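Local coordinates for protein oxalate--CoA ligase (Arabidopsis thaliana, PDB 5IE2) that belongs to the ANL superfamily of AMP-binding enzymes and is modelled here with ATP and a magnesium ion, at residues E41-S49 with D152-H160; N159-L168 with G179-L187. One frame throughout, in Å; residues are numbered along the deposited sequence. Where two conformers were deposited one is given.

Interaction 1: residues E41-S49 with D152-H160; sequences ERAASRLVS and DSATELVNH
Ser-45, Ala-154 and Ser-153 carry this contact, where an irregular loop lies along one flank of helix 33-50. The Ser-45 hydroxyl faces the backbone N-H groups of Asp-152 and Ala-154. Its OG accepts a weak bond from Ala-154 N at 2.9 Å, bent to 120° at the hydrogen. A second weak bond comes from Asp-152 N. Ser-45 OG lies beside its own backbone N (chi1 -80°) and also gives a weak bond back to Glu-41 O. Ser-45 was modelled in two conformers, and these bonds belong to one of them, so they are tentative. Ala-154 turns its methyl to the helix, with CB 3.5 Å from Glu-41 O and 4.2 Å from Ala-44 CB. Ser-153 OG lies between its backbone N and carbonyl carbon (chi1 72°) and makes a hydrogen bond of 2.8 Å with Ser-49 OG. Val-48 CG2 and Leu-157 CD1 touch at 4.0 Å, the two side chains running alongside in opposite senses. The Glu-41 carboxylate passes near Ala-154 CB, but its salt bridge is to Arg-78. Residues 153-156 are poorly ordered. Weak bonds to Ser-45, one hydroxyl pair and a few small apolar touches are consistent with a loosely fixed loop.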
# COMPACT_ATOMS: atom_id res chain seq x y z
N GLU A 41 9.70 -23.43 2.62
CA GLU A 41 9.37 -24.76 2.08
C GLU A 41 8.95 -25.69 3.22
O GLU A 41 8.02 -26.51 3.10
CB GLU A 41 10.58 -25.45 1.39
CG GLU A 41 10.95 -24.94 0.04
CD GLU A 41 9.84 -25.18 -1.00
OE1 GLU A 41 9.38 -26.32 -1.20
OE2 GLU A 41 9.43 -24.16 -1.59
N ARG A 42 9.70 -25.61 4.32
CA ARG A 42 9.41 -26.52 5.44
C ARG A 42 8.09 -26.19 6.13
O ARG A 42 7.30 -27.09 6.51
CB ARG A 42 10.57 -26.50 6.46
CG ARG A 42 11.80 -27.12 5.79
CD ARG A 42 13.11 -26.86 6.63
NE ARG A 42 14.36 -27.05 5.86
CZ ARG A 42 15.55 -26.64 6.30
NH1 ARG A 42 15.63 -26.04 7.48
NH2 ARG A 42 16.67 -26.80 5.57
N ALA A 43 7.84 -24.89 6.28
CA ALA A 43 6.57 -24.49 6.85
C ALA A 43 5.40 -24.88 5.94
O ALA A 43 4.34 -25.26 6.44
CB ALA A 43 6.57 -22.90 7.15
N ALA A 44 5.56 -24.76 4.63
CA ALA A 44 4.50 -25.12 3.69
C ALA A 44 4.24 -26.62 3.82
O ALA A 44 3.10 -27.07 3.79
CB ALA A 44 4.89 -24.75 2.24
N SER A 45 5.32 -27.38 3.97
CA SER A 45 5.18 -28.82 4.15
C SER A 45 4.36 -29.15 5.39
O SER A 45 3.51 -30.07 5.36
CB SER A 45 6.54 -29.49 4.24
OG SER A 45 7.06 -29.64 2.94
N ARG A 46 4.62 -28.41 6.48
CA ARG A 46 3.84 -28.64 7.67
C ARG A 46 2.36 -28.25 7.47
O ARG A 46 1.45 -28.93 7.97
CB ARG A 46 4.42 -27.88 8.86
CG ARG A 46 5.80 -28.41 9.21
CD ARG A 46 5.71 -29.48 10.26
NE ARG A 46 5.53 -28.87 11.59
CZ ARG A 46 4.66 -29.27 12.50
NH1 ARG A 46 3.87 -30.31 12.26
NH2 ARG A 46 4.58 -28.65 13.68
N LEU A 47 2.12 -27.13 6.79
CA LEU A 47 0.71 -26.74 6.52
C LEU A 47 -0.04 -27.85 5.76
O LEU A 47 -1.19 -28.18 6.08
CB LEU A 47 0.65 -25.44 5.69
CG LEU A 47 1.13 -24.18 6.41
CD1 LEU A 47 1.07 -22.97 5.45
CD2 LEU A 47 0.20 -23.94 7.62
N VAL A 48 0.60 -28.41 4.74
CA VAL A 48 -0.07 -29.44 3.95
C VAL A 48 -0.22 -30.75 4.74
O VAL A 48 -1.30 -31.31 4.79
CB VAL A 48 0.69 -29.70 2.63
CG1 VAL A 48 0.04 -30.83 1.82
CG2 VAL A 48 0.73 -28.44 1.78
N SER A 49 0.86 -31.23 5.35
CA SER A 49 0.86 -32.56 5.99
C SER A 49 0.16 -32.59 7.33
O SER A 49 -0.43 -33.59 7.70
CB SER A 49 2.28 -33.05 6.24
OG SER A 49 2.95 -33.25 5.00
N ASP A 152 9.44 -32.11 3.04
CA ASP A 152 8.99 -33.10 2.10
C ASP A 152 7.78 -32.66 1.27
O ASP A 152 7.91 -32.36 0.11
CB ASP A 152 8.74 -34.45 2.80
CG ASP A 152 7.96 -34.30 4.10
OD1 ASP A 152 7.63 -33.16 4.47
OD2 ASP A 152 7.67 -35.34 4.74
N SER A 153 6.61 -32.65 1.89
CA SER A 153 5.35 -32.63 1.17
C SER A 153 5.08 -31.38 0.35
O SER A 153 4.03 -31.25 -0.23
CB SER A 153 4.18 -32.86 2.14
OG SER A 153 3.97 -31.74 2.93
N ALA A 154 6.02 -30.45 0.34
CA ALA A 154 5.89 -29.26 -0.43
C ALA A 154 6.54 -29.46 -1.78
O ALA A 154 6.11 -28.93 -2.75
CB ALA A 154 6.54 -28.06 0.28
N THR A 155 7.62 -30.20 -1.79
CA THR A 155 8.47 -30.36 -2.98
C THR A 155 7.64 -30.65 -4.22
O THR A 155 7.77 -29.96 -5.24
CB THR A 155 9.50 -31.49 -2.82
OG1 THR A 155 10.27 -31.26 -1.63
CG2 THR A 155 10.41 -31.54 -4.03
N GLU A 156 6.81 -31.68 -4.10
CA GLU A 156 5.82 -32.13 -5.08
C GLU A 156 4.92 -31.03 -5.65
O GLU A 156 4.57 -31.05 -6.83
CB GLU A 156 4.93 -33.19 -4.41
CG GLU A 156 4.20 -34.11 -5.36
CD GLU A 156 3.32 -35.11 -4.62
OE1 GLU A 156 3.13 -34.95 -3.39
OE2 GLU A 156 2.83 -36.05 -5.29
N LEU A 157 4.52 -30.09 -4.79
CA LEU A 157 3.57 -29.04 -5.12
C LEU A 157 3.95 -28.22 -6.33
O LEU A 157 5.08 -27.71 -6.40
CB LEU A 157 3.46 -28.09 -3.93
CG LEU A 157 2.77 -28.70 -2.72
CD1 LEU A 157 2.69 -27.67 -1.65
CD2 LEU A 157 1.40 -29.19 -3.12
N VAL A 158 3.00 -28.03 -7.23
CA VAL A 158 3.21 -27.14 -8.37
C VAL A 158 2.34 -25.89 -8.20
O VAL A 158 1.12 -26.01 -7.98
CB VAL A 158 2.84 -27.85 -9.70
CG1 VAL A 158 2.95 -26.90 -10.86
CG2 VAL A 158 3.77 -29.04 -9.91
N ASN A 159 2.94 -24.71 -8.26
CA ASN A 159 2.13 -23.50 -8.17
C ASN A 159 1.67 -23.05 -9.55
O ASN A 159 2.49 -22.82 -10.42
CB ASN A 159 2.92 -22.39 -7.47
CG ASN A 159 3.42 -22.84 -6.09
OD1 ASN A 159 4.62 -23.08 -5.88
ND2 ASN A 159 2.48 -22.93 -5.13
N HIS A 160 0.36 -22.89 -9.70
CA HIS A 160 -0.25 -22.49 -10.96
C HIS A 160 -0.46 -20.99 -10.98
O HIS A 160 -0.88 -20.43 -10.00
CB HIS A 160 -1.61 -23.15 -11.14
CG HIS A 160 -1.56 -24.64 -11.10
ND1 HIS A 160 -2.45 -25.41 -11.79
CD2 HIS A 160 -0.75 -25.50 -10.43
CE1 HIS A 160 -2.20 -26.69 -11.55
NE2 HIS A 160 -1.19 -26.77 -10.72

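Interaction 2: residues N159-L168 with G179-L187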
# COMPACT_ATOMS: atom_id res chain seq x y z
N ASN A 159 2.94 -24.71 -8.26
CA ASN A 159 2.13 -23.50 -8.17
C ASN A 159 1.67 -23.05 -9.55
O ASN A 159 2.49 -22.82 -10.42
CB ASN A 159 2.92 -22.39 -7.47
CG ASN A 159 3.42 -22.84 -6.09
OD1 ASN A 159 4.62 -23.08 -5.88
ND2 ASN A 159 2.48 -22.93 -5.13
N HIS A 160 0.36 -22.89 -9.70
CA HIS A 160 -0.25 -22.49 -10.96
C HIS A 160 -0.46 -20.99 -10.98
O HIS A 160 -0.88 -20.43 -10.00
CB HIS A 160 -1.61 -23.15 -11.14
CG HIS A 160 -1.56 -24.64 -11.10
ND1 HIS A 160 -2.45 -25.41 -11.79
CD2 HIS A 160 -0.75 -25.50 -10.43
CE1 HIS A 160 -2.20 -26.69 -11.55
NE2 HIS A 160 -1.19 -26.77 -10.72
N PRO A 161 -0.21 -20.34 -12.12
CA PRO A 161 -0.44 -18.89 -12.22
C PRO A 161 -1.89 -18.55 -11.84
O PRO A 161 -2.10 -17.52 -11.24
CB PRO A 161 -0.17 -18.57 -13.69
CG PRO A 161 0.79 -19.61 -14.12
CD PRO A 161 0.38 -20.89 -13.35
N ASP A 162 -2.86 -19.42 -12.11
CA ASP A 162 -4.22 -19.00 -11.79
C ASP A 162 -4.65 -19.42 -10.39
O ASP A 162 -5.80 -19.20 -10.02
CB ASP A 162 -5.22 -19.53 -12.83
CG ASP A 162 -5.51 -21.01 -12.69
OD1 ASP A 162 -6.70 -21.42 -12.86
OD2 ASP A 162 -4.56 -21.79 -12.44
N ASP A 163 -3.75 -20.00 -9.60
CA ASP A 163 -4.07 -20.29 -8.17
C ASP A 163 -4.34 -19.00 -7.41
O ASP A 163 -3.60 -18.04 -7.56
CB ASP A 163 -2.90 -20.98 -7.44
CG ASP A 163 -2.74 -22.43 -7.80
OD1 ASP A 163 -3.71 -23.00 -8.33
OD2 ASP A 163 -1.65 -22.97 -7.51
N GLY A 164 -5.34 -19.00 -6.52
CA GLY A 164 -5.49 -17.83 -5.66
C GLY A 164 -4.28 -17.75 -4.74
O GLY A 164 -3.71 -18.76 -4.37
N ALA A 165 -3.87 -16.53 -4.38
CA ALA A 165 -2.73 -16.38 -3.51
C ALA A 165 -2.97 -15.36 -2.41
O ALA A 165 -2.40 -15.48 -1.32
CB ALA A 165 -1.47 -15.95 -4.37
N LEU A 166 -3.79 -14.34 -2.69
CA LEU A 166 -3.91 -13.21 -1.73
C LEU A 166 -5.35 -12.75 -1.78
O LEU A 166 -5.94 -12.70 -2.86
CB LEU A 166 -2.94 -12.09 -2.10
CG LEU A 166 -3.09 -10.77 -1.36
CD1 LEU A 166 -2.89 -11.06 0.13
CD2 LEU A 166 -2.08 -9.74 -1.86
N PHE A 167 -5.95 -12.53 -0.62
CA PHE A 167 -7.32 -12.04 -0.59
C PHE A 167 -7.29 -10.87 0.38
O PHE A 167 -6.82 -11.05 1.50
CB PHE A 167 -8.30 -13.11 -0.09
CG PHE A 167 -9.73 -12.61 -0.03
CD1 PHE A 167 -10.50 -12.55 -1.17
CD2 PHE A 167 -10.29 -12.21 1.18
CE1 PHE A 167 -11.83 -12.07 -1.12
CE2 PHE A 167 -11.64 -11.75 1.25
CZ PHE A 167 -12.39 -11.70 0.12
N LEU A 168 -7.78 -9.71 -0.08
CA LEU A 168 -7.77 -8.42 0.66
C LEU A 168 -9.11 -7.74 0.47
O LEU A 168 -9.87 -8.09 -0.43
CB LEU A 168 -6.67 -7.47 0.12
CG LEU A 168 -5.27 -7.96 0.35
CD1 LEU A 168 -4.28 -7.11 -0.38
CD2 LEU A 168 -5.02 -7.94 1.85
N GLY A 179 -14.26 -7.18 -1.35
CA GLY A 179 -13.30 -8.31 -1.34
C GLY A 179 -12.59 -8.56 -2.66
O GLY A 179 -13.23 -8.75 -3.70
N VAL A 180 -11.25 -8.61 -2.60
CA VAL A 180 -10.43 -8.70 -3.79
C VAL A 180 -9.53 -9.93 -3.80
O VAL A 180 -8.57 -9.97 -3.07
CB VAL A 180 -9.53 -7.43 -3.93
CG1 VAL A 180 -8.74 -7.49 -5.22
CG2 VAL A 180 -10.41 -6.19 -3.92
N PRO A 181 -9.84 -10.92 -4.64
CA PRO A 181 -8.99 -12.10 -4.80
C PRO A 181 -7.92 -11.83 -5.84
O PRO A 181 -8.22 -11.31 -6.92
CB PRO A 181 -9.96 -13.20 -5.24
CG PRO A 181 -11.02 -12.48 -5.95
CD PRO A 181 -11.11 -11.05 -5.37
N LEU A 182 -6.67 -12.14 -5.48
CA LEU A 182 -5.51 -11.96 -6.34
C LEU A 182 -4.77 -13.28 -6.47
O LEU A 182 -4.67 -14.04 -5.51
CB LEU A 182 -4.57 -10.90 -5.74
CG LEU A 182 -5.36 -9.57 -5.58
CD1 LEU A 182 -4.48 -8.58 -4.74
CD2 LEU A 182 -5.74 -8.93 -6.96
N THR A 183 -4.28 -13.56 -7.68
CA THR A 183 -3.67 -14.84 -8.00
C THR A 183 -2.12 -14.78 -7.92
O THR A 183 -1.50 -13.72 -7.76
CB THR A 183 -4.00 -15.25 -9.44
OG1 THR A 183 -3.57 -14.18 -10.29
CG2 THR A 183 -5.54 -15.44 -9.60
N GLN A 184 -1.51 -15.96 -8.09
CA GLN A 184 -0.05 -16.06 -8.23
C GLN A 184 0.39 -15.18 -9.37
O GLN A 184 1.43 -14.50 -9.32
CB GLN A 184 0.36 -17.53 -8.52
CG GLN A 184 0.43 -18.40 -7.26
CD GLN A 184 1.80 -18.37 -6.58
OE1 GLN A 184 2.67 -17.60 -6.95
NE2 GLN A 184 1.99 -19.23 -5.60
N LEU A 185 -0.40 -15.23 -10.44
CA LEU A 185 -0.05 -14.45 -11.62
C LEU A 185 -0.16 -12.96 -11.34
O LEU A 185 0.73 -12.18 -11.74
CB LEU A 185 -0.95 -14.86 -12.80
CG LEU A 185 -0.85 -14.01 -14.10
CD1 LEU A 185 0.56 -14.00 -14.68
CD2 LEU A 185 -1.90 -14.52 -15.17
N ASN A 186 -1.24 -12.53 -10.67
CA ASN A 186 -1.35 -11.13 -10.29
C ASN A 186 -0.06 -10.67 -9.54
O ASN A 186 0.55 -9.61 -9.85
CB ASN A 186 -2.56 -10.91 -9.36
CG ASN A 186 -3.93 -10.98 -10.06
OD1 ASN A 186 -4.92 -11.33 -9.42
ND2 ASN A 186 -4.02 -10.64 -11.37
N LEU A 187 0.34 -11.46 -8.54
CA LEU A 187 1.49 -11.09 -7.69
C LEU A 187 2.79 -11.04 -8.50
O LEU A 187 3.57 -10.10 -8.38
CB LEU A 187 1.64 -12.08 -6.53
CG LEU A 187 0.47 -12.09 -5.51
CD1 LEU A 187 0.78 -13.14 -4.43
CD2 LEU A 187 0.32 -10.80 -4.80
O HOH W 1 -0.04 -21.66 -5.87
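Gly-179 begins the second strand against the Phe-167 ring, whose CZ lies 3.8 Å from Gly-179 CA. The ring also takes a cation-pi contact from Lys-375. Val-180 and Leu-168 form an antiparallel hydrogen-bonded pair. Pro-181 is opposite Phe-167 in a non-hydrogen-bonded pair and turns its ring to the same face. Leu-182 CD1 lies 3.9 Å from Leu-166 CD2, the side chains side by side on the other face. Leu-182 O takes two N-H groups, Ala-165 N at 2.8 Å and Leu-166 N at 3.0 Å. Thr-183 N-caps the helix. With OG1 between its backbone N and carbonyl carbon (chi1 56°), it accepts from Asn-186 N, and Asn-186 OD1 accepts from Thr-183 N. Gln-184 N bonds to Asp-163 O almost in line with the carbonyl (172° at the oxygen). Its NE2 bonds to Ser-7 and shares a water with Asp-163 OD2 and with Asn-159 ND2, which also bonds to Arg-78 O. Leu-185 N bonds to Pro-161 O. Leu-187 CD1 packs on Ala-165 CB at 3.6 Å. The whole is a beta hairpin with a classic bulge and a capping box; its connecting loop matches the Ser/Thr/Gly-rich phosphate-binding loop of the ANL family.

In the fold
From the N terminus, helix 33-50 comes first. Interaction 1 joins it to the loop before strand 164-169, closing a span of 102 residues that includes helix 67-78 and strand 82-85. The chain then runs straight on through Asn-159 and His-160, which belong to both segment pairs. Interaction 2 opens there and closes a much shorter span, the ten residues between segments 159-168 and 179-187. The two closures follow in series, neither nested nor crossed, with centres about 17 Å apart. Helix 67-78 is common ground: Arg-78 also bonds to Leu-157, and Ile-77 packs on Ala-165 and Leu-187. Interaction 2 lies nearer the bound ATP, about 7 Å from the Val-180 side chain.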